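Local coordinates for protein cellulase (glycosyl hydrolase family 5) (Bacteroides ovatus, PDB 3ZMR) that cleaves the beta-1,4-linked glucan backbone of xyloglucan internally, with retention of the anomeric configuration, releasing xyloglucan oligosaccharides, at residues Gln370-Asn382 against Tyr419-Leu432. Numbering follows the deposited sequence.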
# COMPACT_ATOMS: atom_id res chain seq x y z
N GLN A 370 16.93 -14.88 -10.26
CA GLN A 370 16.56 -16.05 -11.02
C GLN A 370 15.49 -16.81 -10.19
O GLN A 370 14.99 -16.27 -9.18
CB GLN A 370 17.79 -16.90 -11.39
CG GLN A 370 18.90 -16.08 -12.07
CD GLN A 370 18.44 -15.37 -13.33
OE1 GLN A 370 18.19 -15.99 -14.35
NE2 GLN A 370 18.26 -14.05 -13.23
N GLU A 371 15.10 -17.98 -10.64
CA GLU A 371 13.95 -18.71 -10.09
C GLU A 371 13.95 -18.84 -8.57
O GLU A 371 12.93 -18.57 -7.90
CB GLU A 371 13.79 -20.10 -10.75
CG GLU A 371 13.34 -20.11 -12.22
CD GLU A 371 14.47 -20.01 -13.23
OE1 GLU A 371 15.60 -19.57 -12.88
OE2 GLU A 371 14.21 -20.39 -14.38
N GLY A 372 15.06 -19.27 -8.01
CA GLY A 372 15.11 -19.48 -6.58
C GLY A 372 14.93 -18.16 -5.80
O GLY A 372 14.26 -18.11 -4.78
N ASP A 373 15.56 -17.10 -6.28
CA ASP A 373 15.45 -15.79 -5.63
C ASP A 373 14.01 -15.24 -5.68
O ASP A 373 13.52 -14.69 -4.70
CB ASP A 373 16.39 -14.75 -6.27
CG ASP A 373 17.84 -14.89 -5.81
OD1 ASP A 373 18.19 -15.81 -5.03
OD2 ASP A 373 18.66 -14.05 -6.28
N ILE A 374 13.35 -15.43 -6.82
CA ILE A 374 11.97 -14.98 -6.99
C ILE A 374 11.07 -15.76 -6.02
O ILE A 374 10.24 -15.16 -5.32
CB ILE A 374 11.47 -15.15 -8.44
CG1 ILE A 374 12.26 -14.23 -9.37
CG2 ILE A 374 9.98 -14.89 -8.52
CD1 ILE A 374 11.93 -14.45 -10.82
N GLU A 375 11.25 -17.08 -5.96
CA GLU A 375 10.47 -17.91 -5.02
C GLU A 375 10.71 -17.49 -3.57
O GLU A 375 9.77 -17.40 -2.79
CB GLU A 375 10.80 -19.40 -5.20
CG GLU A 375 10.09 -20.36 -4.23
CD GLU A 375 8.62 -20.60 -4.55
OE1 GLU A 375 7.77 -19.74 -4.21
OE2 GLU A 375 8.31 -21.67 -5.13
N ALA A 376 11.96 -17.23 -3.21
CA ALA A 376 12.27 -16.85 -1.82
C ALA A 376 11.61 -15.52 -1.47
O ALA A 376 11.02 -15.36 -0.39
CB ALA A 376 13.77 -16.77 -1.61
N THR A 377 11.74 -14.54 -2.35
CA THR A 377 11.20 -13.22 -2.01
C THR A 377 9.66 -13.22 -1.97
O THR A 377 9.04 -12.75 -1.00
CB THR A 377 11.69 -12.17 -3.01
OG1 THR A 377 13.12 -12.08 -2.90
CG2 THR A 377 11.00 -10.80 -2.74
N LEU A 378 9.03 -13.78 -2.98
CA LEU A 378 7.57 -13.74 -3.03
C LEU A 378 6.95 -14.64 -1.94
O LEU A 378 5.94 -14.27 -1.32
CB LEU A 378 7.04 -14.07 -4.41
CG LEU A 378 7.35 -13.02 -5.50
CD1 LEU A 378 6.83 -13.49 -6.85
CD2 LEU A 378 6.77 -11.64 -5.10
N SER A 379 7.58 -15.77 -1.62
CA SER A 379 7.10 -16.65 -0.54
C SER A 379 7.24 -16.02 0.85
O SER A 379 6.51 -16.40 1.77
CB SER A 379 7.75 -18.02 -0.59
OG SER A 379 9.06 -18.01 -0.15
N SER A 380 8.16 -15.07 1.02
CA SER A 380 8.34 -14.37 2.30
C SER A 380 7.08 -13.58 2.72
O SER A 380 6.87 -13.28 3.88
CB SER A 380 9.61 -13.48 2.30
OG SER A 380 9.41 -12.27 1.57
N LEU A 381 6.23 -13.29 1.75
CA LEU A 381 4.93 -12.64 1.99
C LEU A 381 3.87 -13.54 2.62
O LEU A 381 2.80 -13.07 3.00
CB LEU A 381 4.39 -12.03 0.69
CG LEU A 381 5.25 -10.86 0.16
CD1 LEU A 381 4.88 -10.61 -1.30
CD2 LEU A 381 4.99 -9.63 1.02
N ASN A 382 4.22 -14.82 2.79
CA ASN A 382 3.34 -15.77 3.51
C ASN A 382 3.00 -15.31 4.92
O ASN A 382 1.95 -15.66 5.43
CB ASN A 382 3.88 -17.23 3.46
CG ASN A 382 5.15 -17.52 4.27
OD1 ASN A 382 5.78 -16.68 4.87
ND2 ASN A 382 5.52 -18.81 4.26
N TYR A 419 9.96 -15.29 -17.76
CA TYR A 419 9.98 -14.51 -16.53
C TYR A 419 8.54 -14.18 -16.05
O TYR A 419 8.18 -14.38 -14.90
CB TYR A 419 10.78 -13.19 -16.73
CG TYR A 419 10.73 -12.27 -15.54
CD1 TYR A 419 11.63 -12.41 -14.51
CD2 TYR A 419 9.78 -11.27 -15.46
CE1 TYR A 419 11.59 -11.60 -13.40
CE2 TYR A 419 9.75 -10.41 -14.37
CZ TYR A 419 10.66 -10.57 -13.34
OH TYR A 419 10.59 -9.75 -12.21
N ILE A 420 7.75 -13.67 -16.97
CA ILE A 420 6.36 -13.33 -16.72
C ILE A 420 5.59 -14.53 -16.19
O ILE A 420 4.89 -14.44 -15.16
CB ILE A 420 5.67 -12.75 -17.99
CG1 ILE A 420 6.21 -11.34 -18.29
CG2 ILE A 420 4.15 -12.69 -17.81
CD1 ILE A 420 5.85 -10.80 -19.66
N GLU A 421 5.68 -15.65 -16.88
CA GLU A 421 5.01 -16.87 -16.45
C GLU A 421 5.46 -17.27 -15.06
O GLU A 421 4.64 -17.66 -14.22
CB GLU A 421 5.29 -18.01 -17.43
CG GLU A 421 4.61 -19.32 -17.06
CD GLU A 421 5.11 -20.51 -17.85
OE1 GLU A 421 5.50 -20.36 -19.04
OE2 GLU A 421 5.07 -21.63 -17.28
N TYR A 422 6.76 -17.17 -14.81
CA TYR A 422 7.34 -17.63 -13.54
C TYR A 422 6.85 -16.73 -12.38
O TYR A 422 6.44 -17.22 -11.30
CB TYR A 422 8.88 -17.69 -13.55
CG TYR A 422 9.41 -18.48 -12.37
CD1 TYR A 422 9.44 -19.87 -12.40
CD2 TYR A 422 9.79 -17.84 -11.20
CE1 TYR A 422 9.87 -20.58 -11.30
CE2 TYR A 422 10.22 -18.53 -10.10
CZ TYR A 422 10.26 -19.90 -10.15
OH TYR A 422 10.69 -20.61 -9.04
N VAL A 423 6.90 -15.43 -12.59
CA VAL A 423 6.42 -14.50 -11.55
C VAL A 423 4.93 -14.78 -11.24
O VAL A 423 4.53 -14.87 -10.08
CB VAL A 423 6.65 -13.04 -11.94
CG1 VAL A 423 5.88 -12.10 -11.02
CG2 VAL A 423 8.15 -12.77 -11.93
N VAL A 424 4.13 -14.89 -12.28
CA VAL A 424 2.69 -15.12 -12.14
C VAL A 424 2.41 -16.43 -11.39
O VAL A 424 1.67 -16.46 -10.43
CB VAL A 424 1.91 -15.04 -13.47
CG1 VAL A 424 0.46 -15.48 -13.32
CG2 VAL A 424 1.97 -13.61 -13.98
N LYS A 425 3.03 -17.51 -11.84
CA LYS A 425 2.84 -18.81 -11.17
C LYS A 425 3.27 -18.74 -9.71
O LYS A 425 2.63 -19.35 -8.84
CB LYS A 425 3.51 -19.98 -11.93
CG LYS A 425 4.90 -20.41 -11.52
CD LYS A 425 5.35 -21.61 -12.37
CE LYS A 425 6.69 -22.16 -11.94
NZ LYS A 425 7.21 -23.18 -12.90
N THR A 426 4.36 -18.04 -9.42
CA THR A 426 4.83 -17.92 -8.05
C THR A 426 3.85 -17.10 -7.20
O THR A 426 3.56 -17.43 -6.05
CB THR A 426 6.25 -17.31 -8.01
OG1 THR A 426 7.11 -18.15 -8.78
CG2 THR A 426 6.81 -17.24 -6.59
N CYS A 427 3.30 -16.06 -7.78
CA CYS A 427 2.24 -15.31 -7.09
C CYS A 427 1.02 -16.19 -6.78
O CYS A 427 0.52 -16.19 -5.66
CB CYS A 427 1.81 -14.10 -7.91
SG CYS A 427 3.00 -12.73 -7.94
N VAL A 428 0.55 -16.93 -7.77
CA VAL A 428 -0.59 -17.84 -7.59
C VAL A 428 -0.32 -18.84 -6.44
O VAL A 428 -1.19 -19.02 -5.55
CB VAL A 428 -0.96 -18.62 -8.87
CG1 VAL A 428 -2.05 -19.67 -8.57
CG2 VAL A 428 -1.39 -17.65 -9.97
N LYS A 429 0.86 -19.44 -6.45
CA LYS A 429 1.25 -20.42 -5.42
C LYS A 429 1.15 -19.81 -4.02
O LYS A 429 0.80 -20.47 -3.07
CB LYS A 429 2.67 -20.95 -5.68
CG LYS A 429 3.15 -22.04 -4.73
CD LYS A 429 4.57 -22.51 -5.05
CE LYS A 429 5.13 -23.43 -3.96
NZ LYS A 429 5.54 -22.69 -2.74
N ASN A 430 1.48 -18.52 -3.94
CA ASN A 430 1.57 -17.79 -2.69
C ASN A 430 0.33 -16.95 -2.36
O ASN A 430 0.33 -16.18 -1.39
CB ASN A 430 2.84 -16.96 -2.68
CG ASN A 430 4.05 -17.82 -2.40
OD1 ASN A 430 4.24 -18.24 -1.27
ND2 ASN A 430 4.84 -18.11 -3.43
N LYS A 431 -0.71 -17.11 -3.17
CA LYS A 431 -2.01 -16.44 -2.99
C LYS A 431 -1.92 -14.91 -3.14
O LYS A 431 -2.72 -14.19 -2.57
CB LYS A 431 -2.67 -16.85 -1.66
CG LYS A 431 -2.85 -18.37 -1.52
CD LYS A 431 -3.73 -18.70 -0.32
CE LYS A 431 -4.02 -20.19 -0.16
NZ LYS A 431 -2.75 -20.96 -0.13
N LEU A 432 -0.93 -14.44 -3.91
CA LEU A 432 -0.73 -13.02 -4.22
C LEU A 432 -1.43 -12.68 -5.53
O LEU A 432 -1.52 -13.52 -6.44
CB LEU A 432 0.77 -12.70 -4.36
CG LEU A 432 1.70 -13.37 -3.36
CD1 LEU A 432 3.13 -13.02 -3.73
CD2 LEU A 432 1.38 -12.98 -1.92
O HOH W 1 7.40 -20.74 -8.02
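Helix 371-379 and the last turns of helix 406-429 run side by side in the same general direction, their axes 9.7 Å apart at closest approach and inclined by -34°, with Ile374 facing Val423 and Ser379 facing Asn430. Ile374 is a knob in the hole formed by Tyr419, Tyr422, Val423 and Thr426: its CG2 lies at the edge of the Tyr422 ring, in the ring plane, while CD1 reaches on to Tyr419 CE1 at 3.9 Å. The Tyr422 ring, carried across by a CG anti to the backbone N (chi1 -166°), receives Glu371 CG over one face, a CH-pi contact 3.8 Å from the centroid; the Glu371 carboxylate turns away to Ala358 N. A phenylalanine in place of Tyr422 would probably leave a gap beside Glu371 CB and the Glu371 carbonyl, where the hydroxyl now lies. Further along, Leu378 crosses Thr426 nearly at a right angle, CD1 3.8 Å from CG2, and Leu432 CD1 meets Leu381 CD1 beyond it. On the solvent side, Glu375 bends at chi2 (76°), bringing OE1 to a weak hydrogen bond from Asn430 ND2 at 3.4 Å and OE2 into a long salt bridge with Lys429 NZ at 3.8 Å. A water that donates to Thr426 OG1 and weakly to Glu375 OE2 bridges the two helices. The Asn430 amide is steadied by a second bond, from ND2 to Thr426 O at 3.0 Å. A Schellman motif at Lys431 ends the longer helix and leads into strand 433-436. The pair belongs to the outer helical layer of the (beta/alpha)8 barrel of family 5 glycoside hydrolases: Ile374 and Leu378 pack on Tyr337 of strand 331-337, Val423 and Cys427 on strand 391-396, which carries the inferred nucleophile Glu395.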